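Local coordinates for Alpha/beta hydrolase family protein (Bacillus anthracis, PDB 3OOS), which probably acts as a hydrolase of the alpha/beta fold family, with a substrate that is not established, at residues Val55-Cys60 with Lys79-Ile84; Gln215-Val220 with Asn245-Ala250. One frame throughout, in Å; residues are numbered along the deposited sequence.

Contact 1: Val55-Cys60 with Lys79-Ile84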
loop_
_atom_site.group_PDB
_atom_site.type_symbol
_atom_site.label_atom_id
_atom_site.label_comp_id
_atom_site.label_asym_id
_atom_site.label_seq_id
_atom_site.Cartn_x
_atom_site.Cartn_y
_atom_site.Cartn_z
ATOM N N VAL A 55 -7.076 -7.891 -1.210
ATOM C CA VAL A 55 -6.673 -8.819 -2.270
ATOM C C VAL A 55 -5.236 -9.333 -2.146
ATOM O O VAL A 55 -4.298 -8.564 -1.919
ATOM C CB VAL A 55 -6.872 -8.176 -3.670
ATOM C CG1 VAL A 55 -6.465 -9.138 -4.793
ATOM C CG2 VAL A 55 -8.317 -7.730 -3.848
ATOM N N ASN A 56 -5.088 -10.648 -2.295
ATOM C CA ASN A 56 -3.787 -11.264 -2.536
ATOM C C ASN A 56 -3.503 -11.291 -4.038
ATOM O O ASN A 56 -4.221 -11.938 -4.808
ATOM C CB ASN A 56 -3.727 -12.682 -1.937
ATOM C CG ASN A 56 -3.261 -12.694 -0.484
ATOM O OD1 ASN A 56 -3.551 -13.632 0.271
ATOM N ND2 ASN A 56 -2.530 -11.664 -0.090
ATOM N N LEU A 57 -2.467 -10.568 -4.454
ATOM C CA LEU A 57 -2.117 -10.469 -5.869
ATOM C C LEU A 57 -1.454 -11.752 -6.369
ATOM O O LEU A 57 -1.244 -12.690 -5.597
ATOM C CB LEU A 57 -1.210 -9.260 -6.113
ATOM C CG LEU A 57 -1.821 -7.893 -5.794
ATOM C CD1 LEU A 57 -0.784 -6.800 -5.977
ATOM C CD2 LEU A 57 -3.058 -7.630 -6.647
ATOM N N LYS A 58 -1.155 -11.796 -7.666
ATOM C CA LYS A 58 -0.399 -12.903 -8.252
ATOM C C LYS A 58 0.866 -13.124 -7.424
ATOM O O LYS A 58 1.578 -12.170 -7.104
ATOM C CB LYS A 58 -0.048 -12.579 -9.709
ATOM C CG LYS A 58 0.395 -13.761 -10.580
ATOM C CD LYS A 58 -0.784 -14.648 -11.030
ATOM C CE LYS A 58 -1.748 -13.948 -11.984
ATOM N NZ LYS A 58 -1.169 -13.738 -13.338
ATOM N N GLY A 59 1.120 -14.375 -7.053
ATOM C CA GLY A 59 2.297 -14.725 -6.258
ATOM C C GLY A 59 2.140 -14.550 -4.753
ATOM O O GLY A 59 3.102 -14.736 -4.004
ATOM N N CYS A 60 0.929 -14.207 -4.309
ATOM C CA CYS A 60 0.660 -13.925 -2.892
ATOM C C CYS A 60 -0.350 -14.898 -2.309
ATOM O O CYS A 60 -1.391 -15.151 -2.917
ATOM C CB CYS A 60 0.104 -12.512 -2.725
ATOM S SG CYS A 60 1.153 -11.225 -3.379
ATOM N N LYS A 79 -4.817 -4.859 -14.399
ATOM C CA LYS A 79 -5.625 -5.763 -15.217
ATOM C C LYS A 79 -6.205 -6.910 -14.380
ATOM O O LYS A 79 -7.358 -7.300 -14.572
ATOM C CB LYS A 79 -4.807 -6.300 -16.390
ATOM C CG LYS A 79 -4.314 -5.217 -17.336
ATOM C CD LYS A 79 -3.444 -5.806 -18.431
ATOM C CE LYS A 79 -3.033 -4.741 -19.433
ATOM N NZ LYS A 79 -4.217 -4.186 -20.144
ATOM N N ASP A 80 -5.404 -7.429 -13.449
ATOM C CA ASP A 80 -5.853 -8.468 -12.510
ATOM C C ASP A 80 -6.960 -7.949 -11.593
ATOM O O ASP A 80 -7.986 -8.609 -11.416
ATOM C CB ASP A 80 -4.684 -8.992 -11.665
ATOM C CG ASP A 80 -3.745 -9.899 -12.447
ATOM O OD1 ASP A 80 -4.040 -10.239 -13.613
ATOM O OD2 ASP A 80 -2.700 -10.281 -11.876
ATOM N N LEU A 81 -6.755 -6.762 -11.022
ATOM C CA LEU A 81 -7.763 -6.153 -10.151
ATOM C C LEU A 81 -9.060 -5.858 -10.905
ATOM O O LEU A 81 -10.154 -6.025 -10.364
ATOM C CB LEU A 81 -7.223 -4.885 -9.477
ATOM C CG LEU A 81 -6.091 -5.109 -8.462
ATOM C CD1 LEU A 81 -5.527 -3.778 -7.982
ATOM C CD2 LEU A 81 -6.547 -5.972 -7.279
ATOM N N GLU A 82 -8.924 -5.427 -12.155
ATOM C CA GLU A 82 -10.083 -5.176 -13.005
ATOM C C GLU A 82 -10.863 -6.459 -13.295
ATOM O O GLU A 82 -12.099 -6.454 -13.305
ATOM C CB GLU A 82 -9.649 -4.476 -14.295
ATOM C CG GLU A 82 -9.385 -2.991 -14.102
ATOM C CD GLU A 82 -10.665 -2.200 -13.902
ATOM O OE1 GLU A 82 -11.280 -1.805 -14.915
ATOM O OE2 GLU A 82 -11.056 -1.982 -12.732
ATOM N N ALA A 83 -10.141 -7.560 -13.500
ATOM C CA ALA A 83 -10.767 -8.863 -13.717
ATOM C C ALA A 83 -11.521 -9.331 -12.472
ATOM O O ALA A 83 -12.598 -9.916 -12.583
ATOM C CB ALA A 83 -9.726 -9.901 -14.151
ATOM N N ILE A 84 -10.956 -9.066 -11.294
ATOM C CA ILE A 84 -11.625 -9.393 -10.031
ATOM C C ILE A 84 -12.898 -8.561 -9.896
ATOM O O ILE A 84 -13.970 -9.098 -9.600
ATOM C CB ILE A 84 -10.689 -9.188 -8.815
ATOM C CG1 ILE A 84 -9.538 -10.202 -8.875
ATOM C CG2 ILE A 84 -11.465 -9.302 -7.490
ATOM C CD1 ILE A 84 -8.404 -9.930 -7.902
HETATM O O HOH W 1 -1.745 -9.599 -9.480
HETATM O O HOH W 2 -0.653 -10.508 -13.564
HETATM O O HOH W 3 -3.159 -12.580 -14.744
#
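In this alpha/beta hydrolase fold, the loop that follows strand 51-55 runs past helix 74-87, one of the helices packed on the central sheet, and Val55 at the strand end meets Leu81 and Ile84 on the helix. Val55 does the work with one branch: its CG1, set anti to the backbone N (chi1 -180°), reaches tip to tip toward Ile84, 3.7 Å from CD1. The same Val55 methyl lies 4.0 Å from Leu81 CD2. Leu57 brings its CD2 methyl obliquely against that Leu81 branch, so CD2 of Leu81 is touched by both Val55 and Leu57.

Beyond this apolar row the contact turns polar. Leu57 to Cys60 form a type II beta turn, closed by Cys60 N to Leu57 O at 2.9 Å, with Gly59 at positive phi. Lys58, in the turn, bends at chi2, chi3 and chi4 and curls across Asp80 at about a right angle. Its NZ stops 4.1 Å from Asp80 OD2, too far for a salt bridge. Water mediates instead: one molecule accepts from the backbone N of Lys58 and donates to Asp80 OD2 at 2.7 Å, while two others accept from Lys58 NZ and lie near the carboxylate, one by OD2 and one by OD1. The direct salt-bridge partners are elsewhere, Glu71 for Lys58 and Arg12 for Asp80, while Phe15 of strand 13-20 packs on both residues. The opposite charges probably still steady each other electrostatically, but water carries the hydrogen bonding between turn and helix.

Contact 2: Gln215-Val220 with Asn245-Ala250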
loop_
_atom_site.group_PDB
_atom_site.type_symbol
_atom_site.label_atom_id
_atom_site.label_comp_id
_atom_site.label_asym_id
_atom_site.label_seq_id
_atom_site.Cartn_x
_atom_site.Cartn_y
_atom_site.Cartn_z
ATOM N N GLN A 215 2.925 13.622 -14.819
ATOM C CA GLN A 215 2.177 14.326 -15.856
ATOM C C GLN A 215 0.776 13.747 -16.019
ATOM O O GLN A 215 -0.194 14.485 -16.198
ATOM C CB GLN A 215 2.934 14.327 -17.189
ATOM C CG GLN A 215 4.235 15.134 -17.174
ATOM C CD GLN A 215 4.026 16.612 -16.847
ATOM O OE1 GLN A 215 3.057 17.234 -17.291
ATOM N NE2 GLN A 215 4.944 17.178 -16.069
ATOM N N LYS A 216 0.672 12.426 -15.927
ATOM C CA LYS A 216 -0.621 11.765 -16.064
ATOM C C LYS A 216 -1.577 12.102 -14.919
ATOM O O LYS A 216 -2.790 12.078 -15.112
ATOM C CB LYS A 216 -0.455 10.251 -16.224
ATOM C CG LYS A 216 -0.023 9.841 -17.633
ATOM C CD LYS A 216 -0.061 8.322 -17.851
ATOM C CE LYS A 216 1.013 7.585 -17.055
ATOM N NZ LYS A 216 2.404 8.011 -17.419
ATOM N N LEU A 217 -1.040 12.442 -13.746
ATOM C CA LEU A 217 -1.891 12.781 -12.596
ATOM C C LEU A 217 -2.780 14.002 -12.839
ATOM O O LEU A 217 -3.863 14.113 -12.257
ATOM C CB LEU A 217 -1.068 12.984 -11.321
ATOM C CG LEU A 217 -0.442 11.743 -10.678
ATOM C CD1 LEU A 217 0.145 12.128 -9.333
ATOM C CD2 LEU A 217 -1.443 10.598 -10.521
ATOM N N LYS A 218 -2.323 14.902 -13.710
ATOM C CA LYS A 218 -3.070 16.112 -14.049
ATOM C C LYS A 218 -4.378 15.785 -14.774
ATOM O O LYS A 218 -5.273 16.631 -14.882
ATOM C CB LYS A 218 -2.200 17.048 -14.898
ATOM C CG LYS A 218 -0.926 17.511 -14.197
ATOM C CD LYS A 218 -0.027 18.317 -15.124
ATOM C CE LYS A 218 0.982 19.136 -14.332
ATOM N NZ LYS A 218 2.052 19.705 -15.194
ATOM N N PHE A 219 -4.488 14.553 -15.264
ATOM C CA PHE A 219 -5.666 14.118 -16.014
ATOM C C PHE A 219 -6.515 13.098 -15.250
ATOM O O PHE A 219 -7.478 12.549 -15.791
ATOM C CB PHE A 219 -5.252 13.607 -17.400
ATOM C CG PHE A 219 -4.509 14.633 -18.210
ATOM C CD1 PHE A 219 -5.200 15.627 -18.894
ATOM C CD2 PHE A 219 -3.116 14.634 -18.253
ATOM C CE1 PHE A 219 -4.518 16.596 -19.627
ATOM C CE2 PHE A 219 -2.426 15.598 -18.988
ATOM C CZ PHE A 219 -3.127 16.578 -19.675
ATOM N N VAL A 220 -6.152 12.869 -13.989
ATOM C CA VAL A 220 -6.937 12.042 -13.072
ATOM C C VAL A 220 -8.045 12.915 -12.472
ATOM O O VAL A 220 -7.767 13.906 -11.787
ATOM C CB VAL A 220 -6.042 11.419 -11.966
ATOM C CG1 VAL A 220 -6.884 10.757 -10.869
ATOM C CG2 VAL A 220 -5.067 10.409 -12.583
ATOM N N ASN A 245 -1.325 18.139 -5.118
ATOM C CA ASN A 245 -1.315 19.312 -5.989
ATOM C C ASN A 245 -1.594 18.965 -7.454
ATOM O O ASN A 245 -2.338 19.676 -8.141
ATOM C CB ASN A 245 0.006 20.074 -5.873
ATOM C CG ASN A 245 0.087 21.237 -6.842
ATOM O OD1 ASN A 245 -0.549 22.277 -6.643
ATOM N ND2 ASN A 245 0.855 21.061 -7.911
ATOM N N LEU A 246 -1.003 17.869 -7.922
ATOM C CA LEU A 246 -1.090 17.491 -9.335
ATOM C C LEU A 246 -2.480 17.002 -9.738
ATOM O O LEU A 246 -2.965 17.323 -10.824
ATOM C CB LEU A 246 -0.028 16.441 -9.682
ATOM C CG LEU A 246 1.427 16.925 -9.695
ATOM C CD1 LEU A 246 2.374 15.751 -9.884
ATOM C CD2 LEU A 246 1.662 17.997 -10.761
ATOM N N ILE A 247 -3.117 16.235 -8.858
ATOM C CA ILE A 247 -4.460 15.720 -9.121
ATOM C C ILE A 247 -5.487 16.837 -8.892
ATOM O O ILE A 247 -5.567 17.382 -7.792
ATOM C CB ILE A 247 -4.778 14.496 -8.232
ATOM C CG1 ILE A 247 -3.797 13.353 -8.526
ATOM C CG2 ILE A 247 -6.220 14.036 -8.446
ATOM C CD1 ILE A 247 -3.901 12.182 -7.560
ATOM N N PRO A 248 -6.270 17.185 -9.935
ATOM C CA PRO A 248 -7.196 18.323 -9.852
ATOM C C PRO A 248 -8.194 18.272 -8.691
ATOM O O PRO A 248 -8.446 19.304 -8.068
ATOM C CB PRO A 248 -7.937 18.275 -11.193
ATOM C CG PRO A 248 -7.007 17.600 -12.118
ATOM C CD PRO A 248 -6.217 16.617 -11.296
ATOM N N ASN A 249 -8.750 17.096 -8.400
ATOM C CA ASN A 249 -9.792 16.979 -7.374
ATOM C C ASN A 249 -9.325 16.270 -6.099
ATOM O O ASN A 249 -10.092 15.533 -5.467
ATOM C CB ASN A 249 -11.041 16.294 -7.949
ATOM C CG ASN A 249 -11.587 17.003 -9.181
ATOM O OD1 ASN A 249 -11.691 16.411 -10.258
ATOM N ND2 ASN A 249 -11.934 18.273 -9.029
ATOM N N ALA A 250 -8.070 16.501 -5.717
ATOM C CA ALA A 250 -7.491 15.837 -4.544
ATOM C C ALA A 250 -7.598 16.656 -3.267
ATOM O O ALA A 250 -7.602 17.885 -3.306
ATOM C CB ALA A 250 -6.032 15.473 -4.803
HETATM O O HOH W 4 -9.192 14.428 -9.594
#
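Leu217 turns its side chain toward 245-250 and meets it first with CB, 3.9 Å from Ile247 CG1 and close to Leu246 CB as well. With CG beside its own backbone N (chi1 -71°), Leu217 carries CD2 across the same isoleucine branch, near CG1 and CD1; away from this contact it rests on Leu106 of helix 100-112. Its carbonyl oxygen receives a CA-H...O contact from Ile247, CA to Leu217 O 3.6 Å, with 158° at the hydrogen.

Lys218 returns the gesture: its CA lies 3.4 Å from Leu246 O, again as a CA-H...O contact, so the two backbones touch through a reciprocal pair without a conventional hydrogen bond between them. The rest of Lys218 runs out extended along the surface, and its CE passes 3.8 Å from Leu246 CD2. This is where two helix-ending turns of the alpha/beta hydrolase fold meet: Leu217 to Val220 and Ile247 to Ala250 are both type I beta turns, leading toward the neighbouring parallel strands 224-229 and 250-255. Pro248 CG packs at 3.4 Å beside the carbonyl O of Lys218.

At Val220, CG1 meets Ile247 CG2 obliquely at 4.1 Å, and helix 100-112 covers the valine through Ala109 and Thr110. Val220 O comes within 3.2 Å of Pro248 CD and lies 2.7 Å from the oxygen of a water that accepts the N-H of Asn249 and can donate to Val220 O.

How the contacts relate
Along the chain contact 1 is complete before contact 2 begins, and both belong to the alpha/beta hydrolase fold. Their centres are 25 Å apart and their nearest atoms about 13 Å, so they do not meet. What they share is the mixed eight-stranded sheet. Contact 1 joins the end of strand 51-55 to helix 74-87, near strand 13-20; contact 2 joins the turns that precede strands 224-229 and 250-255, the latter an outermost strand. Between 51-55 and 224-229 the sheet order runs through 25-28, 93-98 and 116-122. Contact 1 thus sets a strand end and the loop after it against a helix, and contact 2 joins two turns, at separate parts of a single sheet.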